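Local coordinates for tudor domain-containing protein 1 (Mus musculus, PDB 4B9X) that serves as a scaffold for Piwi proteins in the piRNA pathway that silences transposons during spermatogenesis, this chain being its third extended Tudor domain, at residues V21-M26 with L158-R163; T148-A153 with D189-E194. All coordinates share one frame; numbering follows the deposited sequence.

Contact 1: residues V21-M26 with L158-R163; sequences VVVCMM and LKLQAR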
ATOM      1  N   VAL A  21       9.650  -7.728   0.431  1.00 50.28           N
ATOM      2  CA  VAL A  21       8.326  -7.162   0.236  1.00 49.34           C
ATOM      3  C   VAL A  21       7.430  -8.106  -0.560  1.00 50.06           C
ATOM      4  O   VAL A  21       7.916  -9.038  -1.198  1.00 48.93           O
ATOM      5  CB  VAL A  21       8.409  -5.821  -0.526  1.00 50.11           C
ATOM      6  CG1 VAL A  21       9.109  -4.766   0.320  1.00 51.02           C
ATOM      7  CG2 VAL A  21       9.116  -5.999  -1.862  1.00 47.79           C
ATOM      8  N   VAL A  22       6.122  -7.865  -0.496  1.00 48.99           N
ATOM      9  CA  VAL A  22       5.180  -8.442  -1.451  1.00 50.21           C
ATOM     10  C   VAL A  22       4.253  -7.332  -1.928  1.00 51.28           C
ATOM     11  O   VAL A  22       3.721  -6.564  -1.126  1.00 53.51           O
ATOM     12  CB  VAL A  22       4.341  -9.603  -0.861  1.00 50.52           C
ATOM     13  CG1 VAL A  22       5.242 -10.742  -0.425  1.00 49.35           C
ATOM     14  CG2 VAL A  22       3.485  -9.129   0.304  1.00 51.89           C
ATOM     15  N   VAL A  23       4.075  -7.246  -3.238  1.00 51.60           N
ATOM     16  CA  VAL A  23       3.234  -6.226  -3.820  1.00 53.40           C
ATOM     17  C   VAL A  23       1.793  -6.682  -3.664  1.00 60.21           C
ATOM     18  O   VAL A  23       1.450  -7.779  -4.103  1.00 63.83           O
ATOM     19  CB  VAL A  23       3.556  -6.032  -5.312  1.00 52.85           C
ATOM     20  CG1 VAL A  23       2.695  -4.922  -5.897  1.00 51.97           C
ATOM     21  CG2 VAL A  23       5.041  -5.732  -5.508  1.00 50.54           C
ATOM     22  N   CYS A  24       0.956  -5.870  -3.017  1.00 65.03           N
ATOM     23  CA  CYS A  24      -0.468  -6.190  -2.898  1.00 68.67           C
ATOM     24  C   CYS A  24      -1.260  -5.460  -3.982  1.00 71.26           C
ATOM     25  O   CYS A  24      -1.821  -6.100  -4.864  1.00 78.73           O
ATOM     26  CB  CYS A  24      -0.999  -5.880  -1.497  1.00 71.74           C
ATOM     27  SG  CYS A  24      -0.351  -4.359  -0.778  1.00 80.56           S
ATOM     28  N   MET A  25      -1.293  -4.130  -3.930  1.00 72.56           N
ATOM     29  CA  MET A  25      -1.928  -3.338  -4.987  1.00 71.34           C
ATOM     30  C   MET A  25      -0.893  -2.906  -6.020  1.00 68.62           C
ATOM     31  O   MET A  25       0.307  -2.932  -5.763  1.00 67.06           O
ATOM     32  CB  MET A  25      -2.628  -2.103  -4.411  1.00 76.56           C
ATOM     33  CG  MET A  25      -3.838  -2.400  -3.540  1.00 81.40           C
ATOM     34  SD  MET A  25      -5.236  -3.116  -4.426  1.00 88.57           S
ATOM     35  CE  MET A  25      -5.684  -1.775  -5.525  1.00 85.68           C
ATOM     36  N   MET A  26      -1.379  -2.469  -7.174  1.00 69.16           N
ATOM     37  CA  MET A  26      -0.544  -2.266  -8.348  1.00 67.89           C
ATOM     38  C   MET A  26      -1.293  -1.436  -9.399  1.00 66.38           C
ATOM     39  O   MET A  26      -2.310  -1.871  -9.914  1.00 66.72           O
ATOM     40  CB  MET A  26      -0.165  -3.643  -8.897  1.00 70.67           C
ATOM     41  CG  MET A  26       0.262  -3.691 -10.349  1.00 73.56           C
ATOM     42  SD  MET A  26       1.664  -2.634 -10.701  1.00 77.26           S
ATOM     43  CE  MET A  26       1.703  -2.825 -12.480  1.00 75.59           C
ATOM     44  N   LEU A 158       4.762 -13.139  -5.506  1.00 64.14           N
ATOM     45  CA  LEU A 158       6.208 -13.329  -5.413  1.00 62.78           C
ATOM     46  C   LEU A 158       6.792 -12.451  -4.308  1.00 60.55           C
ATOM     47  O   LEU A 158       6.341 -11.330  -4.096  1.00 60.30           O
ATOM     48  CB  LEU A 158       6.870 -13.003  -6.756  1.00 65.85           C
ATOM     49  CG  LEU A 158       8.010 -13.925  -7.200  1.00 67.08           C
ATOM     50  CD1 LEU A 158       7.453 -15.275  -7.621  1.00 66.31           C
ATOM     51  CD2 LEU A 158       8.808 -13.301  -8.340  1.00 67.24           C
ATOM     52  N   LYS A 159       7.793 -12.981  -3.611  1.00 60.50           N
ATOM     53  CA  LYS A 159       8.439 -12.304  -2.493  1.00 57.96           C
ATOM     54  C   LYS A 159       9.782 -11.771  -2.983  1.00 57.65           C
ATOM     55  O   LYS A 159      10.761 -12.518  -3.107  1.00 58.06           O
ATOM     56  CB  LYS A 159       8.614 -13.283  -1.331  1.00 59.62           C
ATOM     57  CG  LYS A 159       9.416 -12.781  -0.136  1.00 62.51           C
ATOM     58  CD  LYS A 159       9.596 -13.906   0.873  1.00 64.60           C
ATOM     59  CE  LYS A 159      10.494 -13.510   2.031  1.00 69.79           C
ATOM     60  NZ  LYS A 159      10.411 -14.485   3.162  1.00 72.16           N
ATOM     61  N   LEU A 160       9.822 -10.474  -3.282  1.00 55.61           N
ATOM     62  CA  LEU A 160      11.015  -9.857  -3.849  1.00 52.88           C
ATOM     63  C   LEU A 160      11.806  -9.140  -2.773  1.00 47.95           C
ATOM     64  O   LEU A 160      11.261  -8.789  -1.731  1.00 45.83           O
ATOM     65  CB  LEU A 160      10.639  -8.881  -4.968  1.00 54.24           C
ATOM     66  CG  LEU A 160       9.545  -9.371  -5.924  1.00 56.03           C
ATOM     67  CD1 LEU A 160       8.239  -8.633  -5.668  1.00 57.32           C
ATOM     68  CD2 LEU A 160       9.972  -9.193  -7.369  1.00 58.85           C
ATOM     69  N   GLN A 161      13.093  -8.947  -3.032  1.00 45.86           N
ATOM     70  CA  GLN A 161      13.942  -8.136  -2.177  1.00 45.44           C
ATOM     71  C   GLN A 161      13.824  -6.694  -2.617  1.00 44.74           C
ATOM     72  O   GLN A 161      13.998  -6.390  -3.797  1.00 41.90           O
ATOM     73  CB  GLN A 161      15.392  -8.566  -2.305  1.00 45.71           C
ATOM     74  CG  GLN A 161      16.286  -8.063  -1.186  1.00 46.84           C
ATOM     75  CD  GLN A 161      17.753  -8.218  -1.522  1.00 47.77           C
ATOM     76  OE1 GLN A 161      18.216  -7.714  -2.544  1.00 48.02           O
ATOM     77  NE2 GLN A 161      18.493  -8.915  -0.666  1.00 47.38           N
ATOM     78  N   ALA A 162      13.530  -5.811  -1.665  1.00 45.72           N
ATOM     79  CA  ALA A 162      13.452  -4.373  -1.928  1.00 46.53           C
ATOM     80  C   ALA A 162      14.645  -3.660  -1.304  1.00 45.61           C
ATOM     81  O   ALA A 162      15.065  -4.008  -0.212  1.00 46.92           O
ATOM     82  CB  ALA A 162      12.148  -3.813  -1.372  1.00 45.06           C
ATOM     83  N   ARG A 163      15.199  -2.681  -2.016  1.00 47.49           N
ATOM     84  CA  ARG A 163      16.188  -1.753  -1.455  1.00 48.44           C
ATOM     85  C   ARG A 163      15.581  -0.353  -1.446  1.00 47.55           C
ATOM     86  O   ARG A 163      15.182   0.159  -2.488  1.00 44.94           O
ATOM     87  CB  ARG A 163      17.472  -1.746  -2.282  1.00 50.47           C
ATOM     88  CG  ARG A 163      18.479  -0.686  -1.851  1.00 54.79           C
ATOM     89  CD  ARG A 163      19.912  -1.065  -2.218  1.00 59.18           C
ATOM     90  NE  ARG A 163      20.102  -1.142  -3.668  1.00 64.25           N
ATOM     91  CZ  ARG A 163      20.310  -0.095  -4.470  1.00 68.98           C
ATOM     92  NH1 ARG A 163      20.360   1.144  -3.977  1.00 71.67           N
ATOM     93  NH2 ARG A 163      20.465  -0.286  -5.780  1.00 69.80           N
TER
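V21 pairs with L160 through both of its backbone polar atoms, forming an antiparallel hydrogen-bonded pair. V21 N donates to L160 O at 2.9 Å in a nearly straight bond (165° at the hydrogen), and L160 N returns a longer, more bent bond to V21 O at 3.2 Å. The CA-H of K159 makes a further CA-H...O contact with V21 O, K159 CA lying 3.6 Å from it. The V21 side chain lies on the same sheet face as L160. V21 CG1, anti to the carbonyl carbon (chi1 -67°), meets A162 CB at 3.6 Å, with CG2 close by, and L176 of strand 172-178 touches both V21 and A162. At V22 the contact thins: V22 CG1 passes the L158 carbonyl, 3.9 Å from L158 O, while its backbone turns to H35 of strand 31-36. V23 keeps only a loose apolar touch, its CG2 4.3 Å from L160 CD1. The segment axes cross at 100°, so contact is confined to V21-V23, as suits a curled sheet. The two backbone bonds thus fix the pairing of V21 with L160, which continues from A162 to V19, and the buried valine, leucine and alanine side chains contribute nonpolar packing.

Contact 2: residues T148-A153 with D189-E194; sequences TARFQA and DVLIRE
F151 and L191 have the nearest CA atoms, 7.7 Å apart, where helix 145-155 passes helix 187-193. The segment axes come no nearer than 10.9 Å and run at 141° to each other, roughly antiparallel, so side chains rather than backbones bridge the gap. E194 is the first residue after helix 187-193 to leave helical geometry, yet its N still bonds to V190 O, which keeps its side chain beside the last turn.

R150 makes most of the crossing. With CG anti to its N (chi1 164°) the chain leaves the first helix towards the second, then bends twice before the guanidinium. Its aliphatic start lies obliquely across L191, R150 CG being 4.0 Å from L191 CD2. The head reaches E194 in a salt bridge, R150 NH1 standing 2.7 Å from E194 OE2. A weak hydrogen bond, 3.4 Å from R150 NH1 to E194 OE1, brings the same nitrogen to the other carboxylate oxygen. The two side chains meet at about a right angle and their flat groups are turned 50° apart, so the pairing is not the coplanar two-nitrogen form. V190 CG1 approaches R150 NH1 obliquely at 3.7 Å, giving the charged group an apolar neighbour. R193 NH1 lies 6.7 Å from R150 NH1, and E194 probably offsets that like charge.

On the inner side, L191 CD2 comes within 4.4 Å of F151 N. L133 of strand 129-133 touches both F151 and L191, and the F151 ring meets F32 edge to face. Here is plain helix-helix packing, with a leucine and a phenylalanine on the inner side and an ion pair of partly exposed residues beside it; it joins two helices of the SN-like part that accompanies the Tudor barrel in extended Tudor domains.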
ATOM      1  N   THR A 148       3.062  -1.796 -17.499  1.00 58.36           N
ATOM      2  CA  THR A 148       2.356  -2.210 -16.287  1.00 56.79           C
ATOM      3  C   THR A 148       2.162  -3.732 -16.235  1.00 55.35           C
ATOM      4  O   THR A 148       2.322  -4.346 -15.181  1.00 55.00           O
ATOM      5  CB  THR A 148       0.985  -1.508 -16.192  1.00 55.81           C
ATOM      6  OG1 THR A 148       1.157  -0.097 -16.377  1.00 56.21           O
ATOM      7  CG2 THR A 148       0.325  -1.763 -14.842  1.00 53.62           C
ATOM      8  N   ALA A 149       1.838  -4.329 -17.382  1.00 55.83           N
ATOM      9  CA  ALA A 149       1.515  -5.755 -17.469  1.00 54.69           C
ATOM     10  C   ALA A 149       2.717  -6.666 -17.213  1.00 56.62           C
ATOM     11  O   ALA A 149       2.567  -7.724 -16.598  1.00 60.77           O
ATOM     12  CB  ALA A 149       0.892  -6.071 -18.818  1.00 51.77           C
ATOM     13  N   ARG A 150       3.903  -6.274 -17.681  1.00 55.75           N
ATOM     14  CA  ARG A 150       5.108  -7.072 -17.422  1.00 54.95           C
ATOM     15  C   ARG A 150       5.605  -6.869 -16.002  1.00 54.03           C
ATOM     16  O   ARG A 150       6.131  -7.793 -15.379  1.00 54.63           O
ATOM     17  CB  ARG A 150       6.227  -6.751 -18.412  1.00 56.23           C
ATOM     18  CG  ARG A 150       7.597  -7.250 -17.952  1.00 60.46           C
ATOM     19  CD  ARG A 150       8.366  -8.002 -19.024  1.00 62.23           C
ATOM     20  NE  ARG A 150       8.192  -9.452 -18.911  1.00 62.99           N
ATOM     21  CZ  ARG A 150       9.174 -10.342 -18.744  1.00 65.07           C
ATOM     22  NH1 ARG A 150      10.451  -9.974 -18.671  1.00 64.47           N
ATOM     23  NH2 ARG A 150       8.877 -11.631 -18.662  1.00 67.26           N
ATOM     24  N   PHE A 151       5.461  -5.648 -15.501  1.00 53.29           N
ATOM     25  CA  PHE A 151       5.770  -5.365 -14.116  1.00 50.62           C
ATOM     26  C   PHE A 151       4.891  -6.241 -13.221  1.00 50.31           C
ATOM     27  O   PHE A 151       5.379  -6.839 -12.261  1.00 48.18           O
ATOM     28  CB  PHE A 151       5.567  -3.876 -13.829  1.00 51.17           C
ATOM     29  CG  PHE A 151       5.874  -3.473 -12.410  1.00 50.79           C
ATOM     30  CD1 PHE A 151       7.036  -3.892 -11.782  1.00 50.85           C
ATOM     31  CD2 PHE A 151       5.008  -2.655 -11.714  1.00 50.27           C
ATOM     32  CE1 PHE A 151       7.311  -3.520 -10.480  1.00 51.60           C
ATOM     33  CE2 PHE A 151       5.281  -2.271 -10.416  1.00 52.33           C
ATOM     34  CZ  PHE A 151       6.434  -2.704  -9.795  1.00 51.38           C
ATOM     35  N   GLN A 152       3.605  -6.338 -13.555  1.00 51.14           N
ATOM     36  CA  GLN A 152       2.704  -7.251 -12.852  1.00 53.67           C
ATOM     37  C   GLN A 152       3.196  -8.687 -13.030  1.00 53.93           C
ATOM     38  O   GLN A 152       3.355  -9.421 -12.056  1.00 54.50           O
ATOM     39  CB  GLN A 152       1.263  -7.108 -13.358  1.00 54.30           C
ATOM     40  CG  GLN A 152       0.240  -7.981 -12.639  1.00 55.81           C
ATOM     41  CD  GLN A 152       0.075  -7.615 -11.174  1.00 60.72           C
ATOM     42  OE1 GLN A 152       0.784  -8.322 -10.303  1.00 63.66           O
ATOM     43  NE2 GLN A 152      -0.689  -6.715 -10.828  1.00 64.77           N
ATOM     44  N   ALA A 153       3.458  -9.076 -14.275  1.00 54.82           N
ATOM     45  CA  ALA A 153       3.955 -10.424 -14.575  1.00 53.42           C
ATOM     46  C   ALA A 153       5.135 -10.794 -13.679  1.00 52.42           C
ATOM     47  O   ALA A 153       5.174 -11.886 -13.118  1.00 53.03           O
ATOM     48  CB  ALA A 153       4.351 -10.534 -16.044  1.00 50.53           C
ATOM     49  N   ASP A 189      15.863  -2.756 -14.411  1.00 54.96           N
ATOM     50  CA  ASP A 189      16.780  -3.072 -15.515  1.00 57.81           C
ATOM     51  C   ASP A 189      16.077  -3.905 -16.582  1.00 58.11           C
ATOM     52  O   ASP A 189      16.333  -3.731 -17.770  1.00 60.34           O
ATOM     53  CB  ASP A 189      18.031  -3.809 -15.021  1.00 60.98           C
ATOM     54  CG  ASP A 189      19.010  -2.895 -14.266  1.00 66.92           C
ATOM     55  OD1 ASP A 189      18.975  -1.657 -14.473  1.00 72.34           O
ATOM     56  OD2 ASP A 189      19.830  -3.423 -13.471  1.00 66.99           O
ATOM     57  N   VAL A 190      15.180  -4.792 -16.151  1.00 55.57           N
ATOM     58  CA  VAL A 190      14.424  -5.639 -17.066  1.00 54.22           C
ATOM     59  C   VAL A 190      13.468  -4.820 -17.932  1.00 53.83           C
ATOM     60  O   VAL A 190      13.314  -5.094 -19.122  1.00 55.90           O
ATOM     61  CB  VAL A 190      13.655  -6.740 -16.297  1.00 53.58           C
ATOM     62  CG1 VAL A 190      12.658  -7.452 -17.199  1.00 52.63           C
ATOM     63  CG2 VAL A 190      14.640  -7.736 -15.711  1.00 53.86           C
ATOM     64  N   LEU A 191      12.831  -3.818 -17.339  1.00 53.06           N
ATOM     65  CA  LEU A 191      11.924  -2.935 -18.074  1.00 52.45           C
ATOM     66  C   LEU A 191      12.674  -1.979 -19.021  1.00 51.97           C
ATOM     67  O   LEU A 191      12.129  -1.567 -20.043  1.00 52.49           O
ATOM     68  CB  LEU A 191      11.059  -2.132 -17.095  1.00 52.21           C
ATOM     69  CG  LEU A 191      10.097  -2.917 -16.193  1.00 52.54           C
ATOM     70  CD1 LEU A 191       9.439  -1.987 -15.182  1.00 52.28           C
ATOM     71  CD2 LEU A 191       9.030  -3.639 -17.005  1.00 51.33           C
ATOM     72  N   ILE A 192      13.910  -1.625 -18.676  1.00 50.11           N
ATOM     73  CA  ILE A 192      14.738  -0.778 -19.530  1.00 52.25           C
ATOM     74  C   ILE A 192      15.341  -1.601 -20.663  1.00 55.09           C
ATOM     75  O   ILE A 192      15.294  -1.202 -21.827  1.00 57.03           O
ATOM     76  CB  ILE A 192      15.885  -0.113 -18.738  1.00 51.82           C
ATOM     77  CG1 ILE A 192      15.331   0.921 -17.749  1.00 52.40           C
ATOM     78  CG2 ILE A 192      16.871   0.552 -19.682  1.00 48.50           C
ATOM     79  CD1 ILE A 192      16.233   1.162 -16.557  1.00 51.12           C
ATOM     80  N   ARG A 193      15.906  -2.754 -20.317  1.00 57.45           N
ATOM     81  CA  ARG A 193      16.492  -3.665 -21.306  1.00 59.50           C
ATOM     82  C   ARG A 193      15.462  -4.118 -22.346  1.00 56.16           C
ATOM     83  O   ARG A 193      15.804  -4.342 -23.497  1.00 56.43           O
ATOM     84  CB  ARG A 193      17.110  -4.893 -20.613  1.00 64.70           C
ATOM     85  CG  ARG A 193      18.204  -5.587 -21.416  1.00 68.24           C
ATOM     86  CD  ARG A 193      18.567  -6.958 -20.851  1.00 71.83           C
ATOM     87  NE  ARG A 193      18.812  -6.950 -19.402  1.00 71.98           N
ATOM     88  CZ  ARG A 193      18.015  -7.488 -18.477  1.00 76.30           C
ATOM     89  NH1 ARG A 193      16.880  -8.102 -18.804  1.00 78.20           N
ATOM     90  NH2 ARG A 193      18.359  -7.415 -17.199  1.00 78.88           N
ATOM     91  N   GLU A 194      14.204  -4.241 -21.941  1.00 54.60           N
ATOM     92  CA  GLU A 194      13.139  -4.643 -22.852  1.00 55.45           C
ATOM     93  C   GLU A 194      12.469  -3.453 -23.519  1.00 54.83           C
ATOM     94  O   GLU A 194      11.416  -3.602 -24.141  1.00 55.00           O
ATOM     95  CB  GLU A 194      12.106  -5.478 -22.104  1.00 57.97           C
ATOM     96  CG  GLU A 194      12.645  -6.853 -21.745  1.00 61.57           C
ATOM     97  CD  GLU A 194      11.870  -7.539 -20.648  1.00 63.05           C
ATOM     98  OE1 GLU A 194      10.950  -6.919 -20.079  1.00 64.55           O
ATOM     99  OE2 GLU A 194      12.190  -8.708 -20.356  1.00 64.98           O
TER

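From the N terminus, strand 18-26 comes first, and contact 1 ties it to strand 160-167 after a loop of 131 residues that includes helix 41-55 and the five-stranded Tudor sheet. Contact 2 closes a shorter loop, from helix 145-155 across the hairpin of strands 160-167 and 172-178 to helix 187-193. Their segments alternate along the chain, so the two loops cross instead of nesting. Helix 145-155 is followed, after a short connection, by strand 160-167. Contact 1 thus joins strand 18-26 to strand 160-167 and contact 2 joins the two helices, while M26, packing on T148, F151 and Q152, links the two within the SN-like part.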